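Long-range contact in sugar ABC transporter, sugar-binding protein (Streptococcus pneumoniae, PDB 2HEU), which probably captures sugars outside the cell and delivers them to an ABC transporter for import, as an extracellular solute-binding protein: residues A[23-28]-A[52-57]. Sequence-based numbering, arbitrary orientation.
Sequences YFNQKK and VVNVPN
F24 and V53 pack on one face of a parallel strand pair, Y23 and V52 on the other, and two backbone bonds hold the pair in register. V53 N gives its hydrogen to Y23 O at 2.8 Å, almost straight at 173°, and N25 N returns one to V53 O at 2.9 Å. The F24 ring meets two valines, CD1 lying 4.0 Å from V53 CG1 and CE1 3.9 Å from V55 CG2; chi1 of -175° sets CG opposite the backbone N and extends the ring that far. A58, L62 and R65 of helix 58-67 also touch the F24 side chain. The strands are the parallel neighbours of a beta-alpha-beta unit, connected through helix 31-44, with 48-53 outermost in its sheet. Beyond V53 the backbones part, and a water lying over the centre of the F24 ring bridges them, donating to N25 O and accepting from V55 N at 3.0 Å. N25 closes an Asx turn, its OD1 accepting a hydrogen bond from K27 N. On the exposed side K28, in one of its two conformers, bends at chi4 (52°) and brings NZ 2.7 Å from V55 O, above the carbonyl plane; this hydrogen bond is therefore less certain than the backbone ones.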
loop_
_atom_site.group_PDB
_atom_site.type_symbol
_atom_site.label_atom_id
_atom_site.label_comp_id
_atom_site.label_asym_id
_atom_site.label_seq_id
_atom_site.Cartn_x
_atom_site.Cartn_y
_atom_site.Cartn_z
ATOM N N TYR A 23 -0.668 1.049 23.274
ATOM C CA TYR A 23 -0.350 0.947 21.825
ATOM C C TYR A 23 -1.640 0.531 21.150
ATOM O O TYR A 23 -2.126 -0.606 21.324
ATOM C CB TYR A 23 0.785 -0.038 21.549
ATOM C CG TYR A 23 0.882 -0.332 20.088
ATOM C CD1 TYR A 23 0.928 0.669 19.145
ATOM C CD2 TYR A 23 0.834 -1.644 19.617
ATOM C CE1 TYR A 23 0.918 0.366 17.786
ATOM C CE2 TYR A 23 0.826 -1.924 18.257
ATOM C CZ TYR A 23 0.846 -0.905 17.351
ATOM O OH TYR A 23 0.765 -1.152 15.991
ATOM N N PHE A 24 -2.194 1.454 20.350
ATOM C CA PHE A 24 -3.460 1.188 19.623
ATOM C C PHE A 24 -3.099 0.605 18.243
ATOM O O PHE A 24 -2.627 1.308 17.367
ATOM C CB PHE A 24 -4.255 2.488 19.485
ATOM C CG PHE A 24 -5.601 2.325 18.876
ATOM C CD1 PHE A 24 -6.744 2.054 19.654
ATOM C CD2 PHE A 24 -5.786 2.435 17.488
ATOM C CE1 PHE A 24 -8.033 1.949 19.080
ATOM C CE2 PHE A 24 -7.041 2.335 16.955
ATOM C CZ PHE A 24 -8.130 2.089 17.749
ATOM N N ASN A 25 -3.261 -0.709 18.124
ATOM C CA ASN A 25 -2.827 -1.418 16.925
ATOM C C ASN A 25 -3.930 -1.486 15.884
ATOM O O ASN A 25 -5.102 -1.698 16.222
ATOM C CB ASN A 25 -2.498 -2.839 17.367
ATOM C CG ASN A 25 -1.875 -3.644 16.239
ATOM O OD1 ASN A 25 -0.998 -3.168 15.499
ATOM N ND2 ASN A 25 -2.232 -4.911 16.160
ATOM N N GLN A 26 -3.559 -1.421 14.625
ATOM C CA GLN A 26 -4.488 -1.703 13.512
ATOM C C GLN A 26 -4.011 -2.950 12.710
ATOM O O GLN A 26 -4.761 -3.429 11.872
ATOM C CB GLN A 26 -4.759 -0.544 12.597
ATOM C CG GLN A 26 -5.424 0.607 13.362
ATOM C CD GLN A 26 -6.052 1.603 12.485
ATOM O OE1 GLN A 26 -7.043 1.249 11.739
ATOM N NE2 GLN A 26 -5.624 2.824 12.548
ATOM N N LYS A 27 -2.838 -3.522 12.979
ATOM C CA LYS A 27 -2.402 -4.664 12.188
ATOM C C LYS A 27 -2.751 -5.921 12.976
ATOM O O LYS A 27 -1.923 -6.565 13.628
ATOM C CB LYS A 27 -0.922 -4.530 11.967
ATOM C CG LYS A 27 -0.352 -5.528 11.004
ATOM C CD LYS A 27 -0.531 -5.226 9.513
ATOM C CE LYS A 27 0.007 -6.325 8.619
ATOM N NZ LYS A 27 -0.358 -6.031 7.221
ATOM N N LYS A 28 -4.049 -6.221 12.993
ATOM C CA LYS A 28 -4.601 -7.266 13.849
ATOM C C LYS A 28 -3.921 -8.542 13.557
ATOM O O LYS A 28 -3.681 -9.326 14.485
ATOM C CB LYS A 28 -6.055 -7.504 13.563
ATOM C CG LYS A 28 -6.845 -6.387 13.939
ATOM C CD LYS A 28 -8.368 -6.578 13.788
ATOM C CE LYS A 28 -9.117 -5.644 14.705
ATOM N NZ LYS A 28 -8.761 -4.277 14.610
ATOM N N VAL A 52 -1.463 -3.509 24.565
ATOM C CA VAL A 52 -1.626 -3.592 23.138
ATOM C C VAL A 52 -3.104 -3.741 22.892
ATOM O O VAL A 52 -3.745 -4.737 23.382
ATOM C CB VAL A 52 -0.877 -4.787 22.580
ATOM C CG1 VAL A 52 -1.137 -4.963 21.065
ATOM C CG2 VAL A 52 0.647 -4.577 22.822
ATOM N N VAL A 53 -3.704 -2.790 22.213
ATOM C CA VAL A 53 -5.103 -2.761 22.007
ATOM C C VAL A 53 -5.465 -3.108 20.558
ATOM O O VAL A 53 -4.858 -2.604 19.612
ATOM C CB VAL A 53 -5.692 -1.362 22.369
ATOM C CG1 VAL A 53 -7.125 -1.194 21.927
ATOM C CG2 VAL A 53 -5.481 -1.123 23.844
ATOM N N ASN A 54 -6.440 -3.996 20.431
ATOM C CA ASN A 54 -6.985 -4.416 19.118
ATOM C C ASN A 54 -8.515 -4.378 19.312
ATOM O O ASN A 54 -9.062 -5.163 20.189
ATOM C CB ASN A 54 -6.601 -5.844 18.787
ATOM C CG ASN A 54 -5.147 -6.027 18.522
ATOM O OD1 ASN A 54 -4.378 -6.586 19.377
ATOM N ND2 ASN A 54 -4.690 -5.585 17.376
ATOM N N VAL A 55 -9.211 -3.490 18.631
ATOM C CA VAL A 55 -10.615 -3.449 18.615
ATOM C C VAL A 55 -11.112 -3.540 17.194
ATOM O O VAL A 55 -10.535 -3.057 16.280
ATOM C CB VAL A 55 -11.168 -2.225 19.299
ATOM C CG1 VAL A 55 -10.899 -2.284 20.809
ATOM C CG2 VAL A 55 -10.728 -0.880 18.650
ATOM N N PRO A 56 -12.360 -4.072 17.037
ATOM C CA PRO A 56 -12.986 -4.050 15.690
ATOM C C PRO A 56 -13.312 -2.655 15.291
ATOM O O PRO A 56 -13.447 -1.767 16.118
ATOM C CB PRO A 56 -14.226 -4.893 15.828
ATOM C CG PRO A 56 -14.201 -5.423 17.173
ATOM C CD PRO A 56 -13.159 -4.832 18.002
ATOM N N ASN A 57 -13.400 -2.405 13.995
ATOM C CA ASN A 57 -13.679 -1.065 13.485
ATOM C C ASN A 57 -12.686 -0.044 13.995
ATOM O O ASN A 57 -13.029 1.129 14.283
ATOM C CB ASN A 57 -15.129 -0.655 13.785
ATOM C CG ASN A 57 -16.109 -1.681 13.301
ATOM O OD1 ASN A 57 -17.041 -2.057 14.015
ATOM N ND2 ASN A 57 -15.912 -2.131 12.067
HETATM O O HOH W 1 -7.272 -1.278 17.946
#